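Local structure of putative oxidoreductase (2ISM) at residues G51-F56 with S62-L67; Y95-V98 with R104-V107; V108-L113 with G117-V122. The protein is a putative oxidoreductase of a beta-propeller dehydrogenase family, from Thermus thermophilus, and carries a calcium ion in the model. All blocks are in the same frame, centred on the assembly; numbering follows the deposited sequence.

The three contacts follow one another along the chain, each a beta hairpin, and together they lie in two successive blades of the propeller, each a four-stranded antiparallel sheet. Contact 1 joins the last two strands of the blade built from strands 33-38 to 60-66. Contacts 2 and 3 share strand 104-112 in the next blade: contact 2 takes residues 104-107 with strand 92-98, contact 3 residues 108-113 with strand 117-127 on its other side. Centre to centre, contact 1 lies about 17 Å from contact 2 and about 12 Å from contact 3, and contacts 2 and 3 are about 14 Å apart. Tyr64, Ala65 and Leu67 meet the second blade, so contact 1 also lies at the junction of two blades.

Contact 1: residues G51-F56 with S62-L67; sequences GRIRLF and STYAEL
Gly51 starts the pairing of the last two strands of a propeller blade, an antiparallel hairpin in which strand 60-66 is outermost: the carbonyl Gly51 O takes a nearly straight bond from Leu67 N (2.8 Å). Arg52, opposite Glu66, sends its guanidinium instead to a salt bridge with Glu48 on the preceding strand. At Ile53 the register slips by one. Ile53 N gives a hydrogen bond to Ala65 O, while Ile53 O receives two, from Tyr64 N at 2.8 Å and Ala65 N at 3.2 Å, which makes Tyr64 and Ala65 a classic beta bulge. Ile53 CG2 stands anti to the backbone N and lies alongside the tyrosine, 3.7 Å from Tyr64 CD2; the far end of that ring leaves the hairpin, and Tyr64 OH hydrogen-bonds to His112 in the next blade. Arg54 folds back at chi2 and chi3 (-63° and -76°), which brings Arg54 NE to a weak bond with Ser62 O, 3.4 Å away, while NH1 joins Glu48 in a second salt bridge. Leu55 closes the pairing with bonds in both directions to the backbone of Ser62, and Leu55 CB packs on Ser62 OG at 3.4 Å. A water spans this end, donating to Leu55 O at 3.0 Å and lying 2.9 Å from Ser62 OG.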
# COMPACT_ATOMS: atom_id res chain seq x y z
N GLY B 51 16.21 15.84 23.19
CA GLY B 51 15.65 17.18 23.21
C GLY B 51 15.77 18.05 21.97
O GLY B 51 15.54 19.25 22.04
N ARG B 52 16.11 17.45 20.83
CA ARG B 52 16.23 18.22 19.59
C ARG B 52 15.17 17.78 18.60
O ARG B 52 14.91 16.59 18.45
CB ARG B 52 17.59 17.99 18.91
CG ARG B 52 18.82 18.33 19.73
CD ARG B 52 20.09 18.03 18.92
NE ARG B 52 20.26 16.60 18.64
CZ ARG B 52 20.79 15.72 19.49
NH1 ARG B 52 21.21 16.13 20.68
NH2 ARG B 52 20.90 14.44 19.15
N ILE B 53 14.55 18.75 17.93
CA ILE B 53 13.58 18.46 16.88
C ILE B 53 14.35 18.83 15.62
O ILE B 53 14.70 20.00 15.42
CB ILE B 53 12.32 19.35 16.95
CG1 ILE B 53 11.52 19.04 18.22
CG2 ILE B 53 11.47 19.14 15.70
CD1 ILE B 53 10.26 19.87 18.38
N ARG B 54 14.65 17.84 14.79
CA ARG B 54 15.41 18.07 13.58
C ARG B 54 14.50 18.26 12.37
O ARG B 54 13.37 17.78 12.35
CB ARG B 54 16.36 16.90 13.30
CG ARG B 54 17.25 16.52 14.47
CD ARG B 54 18.18 17.65 14.85
NE ARG B 54 19.29 17.79 13.91
CZ ARG B 54 20.30 16.93 13.81
NH1 ARG B 54 20.34 15.85 14.59
NH2 ARG B 54 21.28 17.15 12.95
N LEU B 55 15.02 18.98 11.38
CA LEU B 55 14.30 19.21 10.14
C LEU B 55 15.14 18.61 9.02
O LEU B 55 16.30 18.97 8.85
CB LEU B 55 14.13 20.71 9.87
CG LEU B 55 13.65 21.04 8.44
CD1 LEU B 55 12.20 20.61 8.27
CD2 LEU B 55 13.79 22.54 8.17
N PHE B 56 14.56 17.68 8.28
CA PHE B 56 15.26 17.08 7.16
C PHE B 56 14.53 17.59 5.93
O PHE B 56 13.32 17.39 5.78
CB PHE B 56 15.21 15.56 7.21
CG PHE B 56 16.04 14.90 6.14
CD1 PHE B 56 17.43 15.03 6.15
CD2 PHE B 56 15.44 14.18 5.11
CE1 PHE B 56 18.21 14.45 5.15
CE2 PHE B 56 16.21 13.60 4.11
CZ PHE B 56 17.60 13.74 4.12
N SER B 62 18.87 19.92 9.74
CA SER B 62 19.06 21.14 10.51
C SER B 62 18.29 21.01 11.82
O SER B 62 17.56 20.04 12.03
CB SER B 62 18.55 22.35 9.73
OG SER B 62 17.16 22.28 9.53
N THR B 63 18.47 21.98 12.71
CA THR B 63 17.77 21.97 13.98
C THR B 63 16.56 22.89 13.91
O THR B 63 16.70 24.11 13.75
CB THR B 63 18.69 22.41 15.14
OG1 THR B 63 19.77 21.47 15.26
CG2 THR B 63 17.91 22.45 16.45
N TYR B 64 15.38 22.30 14.01
CA TYR B 64 14.13 23.04 13.96
C TYR B 64 13.92 23.75 15.30
O TYR B 64 13.50 24.90 15.35
CB TYR B 64 12.97 22.08 13.70
CG TYR B 64 11.62 22.74 13.62
CD1 TYR B 64 11.24 23.46 12.48
CD2 TYR B 64 10.71 22.65 14.67
CE1 TYR B 64 9.99 24.07 12.40
CE2 TYR B 64 9.46 23.25 14.60
CZ TYR B 64 9.11 23.96 13.47
OH TYR B 64 7.86 24.55 13.40
N ALA B 65 14.22 23.03 16.38
CA ALA B 65 14.08 23.58 17.72
C ALA B 65 14.84 22.74 18.73
O ALA B 65 15.09 21.55 18.52
CB ALA B 65 12.61 23.65 18.11
N GLU B 66 15.23 23.37 19.82
CA GLU B 66 15.91 22.66 20.88
C GLU B 66 15.09 22.90 22.13
O GLU B 66 14.78 24.05 22.46
CB GLU B 66 17.33 23.18 21.06
CG GLU B 66 18.20 22.28 21.92
CD GLU B 66 19.68 22.61 21.81
OE1 GLU B 66 20.20 22.63 20.67
OE2 GLU B 66 20.32 22.84 22.85
N LEU B 67 14.70 21.83 22.80
CA LEU B 67 13.90 21.94 24.01
C LEU B 67 14.61 21.31 25.20
O LEU B 67 15.25 20.27 25.07
CB LEU B 67 12.54 21.26 23.82
CG LEU B 67 11.63 21.80 22.71
CD1 LEU B 67 10.45 20.86 22.51
CD2 LEU B 67 11.16 23.19 23.06
O HOH W 1 17.08 21.16 6.91

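Contact 2: residues Y95-V98 with R104-V107; sequences YRTV and RNQV
Arg96 and Gln106 both carry CG in the cramped position between backbone N and carbonyl carbon (chi1 69° and 51°), and this matched choice lays the two long side chains alongside each other on one face of the hairpin. The extended arginine chain carries the guanidinium alongside the glutamine, whose amide lies at the guanidinium's edge, the two planes 40° apart. Val98 sits on the same face between two guanidinium groups. Its CG2 lies over the centre of the Arg96 group, and Val98 CG1 packs over a face of the Arg104 group, 3.7 Å from Arg104 CZ. The Arg104 side chain bends at chi2 to run beside the valine, and its polar end is held elsewhere, by a salt bridge to Asp125 and by the carbonyls of Gly102 and Glu100.

The other face belongs to Tyr95, Thr97, Asn105 and Val107. The tyrosine crosses Asn105 obliquely, with Tyr95 OH 3.4 Å from Asn105 CB, and the Val107 side chain crosses the tyrosine at about a right angle, Val107 CG2 4.0 Å from Tyr95 CD1. Asn105 also leans across Thr97, Asn105 CG lying 3.7 Å from Thr97 OG1, a hydroxyl that is hydrogen-bonded to Gly76 N. Between the two faces, four backbone bonds make the regular antiparallel pairing, including Arg96 N to Gln106 O (2.9 Å) and Arg104 N to Val98 O (3.0 Å).

These are the two inner strands of a four-stranded propeller blade: strand 77-82 borders strand 92-98, strand 117-127 borders strand 104-112, and Tyr95 and Val107 reach across to Val150 on strand 148-151 of the following blade.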
# COMPACT_ATOMS: atom_id res chain seq x y z
N TYR B 95 5.51 16.08 23.11
CA TYR B 95 5.37 15.50 24.45
C TYR B 95 6.78 15.45 25.02
O TYR B 95 7.67 14.89 24.38
CB TYR B 95 4.81 14.08 24.34
CG TYR B 95 4.50 13.39 25.66
CD1 TYR B 95 3.18 13.13 26.04
CD2 TYR B 95 5.53 12.96 26.51
CE1 TYR B 95 2.89 12.46 27.23
CE2 TYR B 95 5.25 12.29 27.71
CZ TYR B 95 3.93 12.04 28.06
OH TYR B 95 3.63 11.37 29.23
N ARG B 96 6.99 16.02 26.21
CA ARG B 96 8.33 15.99 26.79
C ARG B 96 8.35 15.85 28.31
O ARG B 96 7.40 16.24 29.00
CB ARG B 96 9.11 17.26 26.42
CG ARG B 96 8.56 18.52 27.09
CD ARG B 96 9.55 19.68 27.02
NE ARG B 96 8.97 20.91 27.56
CZ ARG B 96 9.62 22.06 27.69
NH1 ARG B 96 10.88 22.16 27.31
NH2 ARG B 96 8.99 23.13 28.17
N THR B 97 9.45 15.30 28.82
CA THR B 97 9.65 15.16 30.25
C THR B 97 10.50 16.38 30.60
O THR B 97 11.56 16.59 29.99
CB THR B 97 10.45 13.88 30.59
OG1 THR B 97 9.93 12.77 29.86
CG2 THR B 97 10.35 13.58 32.09
N VAL B 98 10.05 17.19 31.55
CA VAL B 98 10.81 18.38 31.93
C VAL B 98 11.13 18.35 33.42
O VAL B 98 10.39 17.76 34.21
CB VAL B 98 10.02 19.67 31.57
CG1 VAL B 98 8.86 19.88 32.53
CG2 VAL B 98 10.96 20.87 31.57
N ARG B 104 8.13 16.40 35.63
CA ARG B 104 6.85 15.88 35.16
C ARG B 104 6.82 15.85 33.63
O ARG B 104 7.68 16.43 32.98
CB ARG B 104 5.69 16.74 35.69
CG ARG B 104 5.42 18.05 34.95
CD ARG B 104 6.44 19.15 35.25
NE ARG B 104 5.99 20.45 34.76
CZ ARG B 104 6.62 21.60 34.97
NH1 ARG B 104 7.75 21.64 35.66
NH2 ARG B 104 6.11 22.73 34.50
N ASN B 105 5.85 15.13 33.08
CA ASN B 105 5.69 15.07 31.63
C ASN B 105 4.63 16.10 31.25
O ASN B 105 3.78 16.47 32.06
CB ASN B 105 5.27 13.66 31.18
CG ASN B 105 6.43 12.68 31.15
OD1 ASN B 105 6.47 11.69 31.90
ND2 ASN B 105 7.40 12.94 30.29
N GLN B 106 4.70 16.59 30.02
CA GLN B 106 3.75 17.58 29.55
C GLN B 106 3.70 17.59 28.04
O GLN B 106 4.59 17.08 27.38
CB GLN B 106 4.17 18.98 30.03
CG GLN B 106 5.62 19.32 29.71
CD GLN B 106 5.98 20.76 30.01
OE1 GLN B 106 5.59 21.33 31.03
NE2 GLN B 106 6.76 21.36 29.12
N VAL B 107 2.63 18.18 27.52
CA VAL B 107 2.47 18.33 26.09
C VAL B 107 2.61 19.82 25.89
O VAL B 107 1.92 20.61 26.53
CB VAL B 107 1.08 17.90 25.60
CG1 VAL B 107 0.93 18.26 24.13
CG2 VAL B 107 0.89 16.39 25.79

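Contact 3: residues V108-L113 with G117-V122; sequences VRLRHL and GVLDRV
Arg109 and Asp120 hold the tight part of this contact, a beta hairpin at the outer edge of a propeller blade, with strand 117-127 as the last strand. Arg109 O accepts from Asp120 N at 2.7 Å and from Arg121 N at 3.2 Å, so the two residues opposite it form a classic beta bulge. The extra residue puts the Asp120 side chain beside that of Arg109. Here the arginine, bent at chi3 (82°), presents NE and NH2 side-on to a single carboxylate oxygen: Asp120 OD2 lies 3.1 Å from Arg109 NE, practically in the guanidinium plane. Arg121 reaches over one face of the same guanidinium, the two planes 79° apart. Glu177 supplies further negative charge, forming a salt bridge with Arg109 NH1 and a longer, weak ion pair with Arg121, while Tyr91 makes a cation-pi contact with Arg109; the acids would probably balance the charge of the two arginines.

Apolar packing accompanies this cluster. Leu110 CD2 lies 3.8 Å from Leu119 CD2, and Leu119 CD2 also touches Val108 CB at 4.0 Å, with Arg96 close by from the neighbouring strand.

On the solvent side the side chains are looser, although Arg111 and Val118 still exchange backbone hydrogen bonds. Near the turn Leu113 and Val118, both exposed, touch only through methyls that meet crosswise, Leu113 CD1 standing 3.9 Å from Val118 CG2. Beside the bulge, Arg111 meets Asp120 through solvent: a water donates to Asp120 OD1 at 2.7 Å and takes a weak bond from Arg111 NH2 at 3.4 Å.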
# COMPACT_ATOMS: atom_id res chain seq x y z
N VAL B 108 3.53 20.21 25.02
CA VAL B 108 3.74 21.62 24.73
C VAL B 108 3.42 21.86 23.27
O VAL B 108 3.21 20.93 22.50
CB VAL B 108 5.20 22.05 25.02
CG1 VAL B 108 5.49 21.92 26.51
CG2 VAL B 108 6.18 21.22 24.21
N ARG B 109 3.38 23.13 22.90
CA ARG B 109 3.09 23.53 21.54
C ARG B 109 4.13 24.57 21.13
O ARG B 109 4.44 25.47 21.91
CB ARG B 109 1.68 24.13 21.50
CG ARG B 109 1.17 24.45 20.13
CD ARG B 109 -0.32 24.79 20.17
NE ARG B 109 -0.61 26.17 20.55
CZ ARG B 109 -1.82 26.71 20.48
NH1 ARG B 109 -2.84 25.97 20.05
NH2 ARG B 109 -2.02 27.97 20.82
N LEU B 110 4.67 24.44 19.92
CA LEU B 110 5.65 25.40 19.41
C LEU B 110 5.03 26.17 18.25
O LEU B 110 4.21 25.62 17.51
CB LEU B 110 6.91 24.68 18.89
CG LEU B 110 7.71 23.74 19.79
CD1 LEU B 110 9.06 23.48 19.13
CD2 LEU B 110 7.91 24.35 21.16
N ARG B 111 5.42 27.43 18.09
CA ARG B 111 4.91 28.23 16.98
C ARG B 111 5.86 28.03 15.80
O ARG B 111 7.07 28.22 15.91
CB ARG B 111 4.84 29.71 17.37
CG ARG B 111 4.53 30.64 16.19
CD ARG B 111 4.35 32.08 16.64
NE ARG B 111 3.03 32.30 17.22
CZ ARG B 111 1.90 32.38 16.52
NH1 ARG B 111 1.93 32.25 15.20
NH2 ARG B 111 0.75 32.57 17.14
N HIS B 112 5.28 27.62 14.66
CA HIS B 112 6.04 27.37 13.44
C HIS B 112 6.44 28.67 12.76
O HIS B 112 5.59 29.52 12.48
CB HIS B 112 5.19 26.53 12.49
CG HIS B 112 5.84 26.23 11.18
ND1 HIS B 112 6.94 25.42 11.06
CD2 HIS B 112 5.53 26.63 9.92
CE1 HIS B 112 7.29 25.32 9.79
NE2 HIS B 112 6.45 26.05 9.08
N LEU B 113 7.73 28.83 12.48
CA LEU B 113 8.24 30.03 11.83
C LEU B 113 8.89 29.72 10.49
O LEU B 113 9.64 30.54 9.95
CB LEU B 113 9.26 30.73 12.74
CG LEU B 113 8.74 31.19 14.11
CD1 LEU B 113 9.90 31.75 14.94
CD2 LEU B 113 7.66 32.24 13.93
N GLY B 117 11.13 26.54 14.97
CA GLY B 117 9.96 26.58 15.82
C GLY B 117 10.39 27.12 17.17
O GLY B 117 11.54 26.94 17.57
N VAL B 118 9.47 27.78 17.87
CA VAL B 118 9.77 28.32 19.19
C VAL B 118 8.62 28.01 20.13
O VAL B 118 7.46 28.08 19.75
CB VAL B 118 10.01 29.86 19.16
CG1 VAL B 118 11.28 30.17 18.39
CG2 VAL B 118 8.82 30.56 18.53
N LEU B 119 8.97 27.67 21.37
CA LEU B 119 7.98 27.34 22.38
C LEU B 119 6.87 28.38 22.42
O LEU B 119 7.13 29.58 22.51
CB LEU B 119 8.64 27.26 23.76
CG LEU B 119 8.44 25.98 24.59
CD1 LEU B 119 8.94 26.23 26.00
CD2 LEU B 119 6.97 25.58 24.61
N ASP B 120 5.63 27.91 22.34
CA ASP B 120 4.48 28.80 22.40
C ASP B 120 3.91 28.72 23.80
O ASP B 120 3.86 29.72 24.52
CB ASP B 120 3.43 28.38 21.36
CG ASP B 120 2.15 29.18 21.48
OD1 ASP B 120 2.22 30.43 21.50
OD2 ASP B 120 1.06 28.56 21.54
N ARG B 121 3.47 27.53 24.20
CA ARG B 121 2.93 27.34 25.54
C ARG B 121 2.70 25.87 25.88
O ARG B 121 2.73 25.00 25.00
CB ARG B 121 1.60 28.09 25.69
CG ARG B 121 0.40 27.40 25.06
CD ARG B 121 -0.89 28.04 25.55
NE ARG B 121 -1.97 27.07 25.68
CZ ARG B 121 -2.81 26.75 24.70
NH1 ARG B 121 -2.70 27.33 23.51
NH2 ARG B 121 -3.76 25.86 24.91
N VAL B 122 2.48 25.60 27.16
CA VAL B 122 2.22 24.24 27.62
C VAL B 122 0.74 23.99 27.36
O VAL B 122 -0.11 24.83 27.67
CB VAL B 122 2.52 24.09 29.13
CG1 VAL B 122 2.21 22.67 29.58
CG2 VAL B 122 3.97 24.42 29.40
O HOH W 2 -0.00 31.26 20.20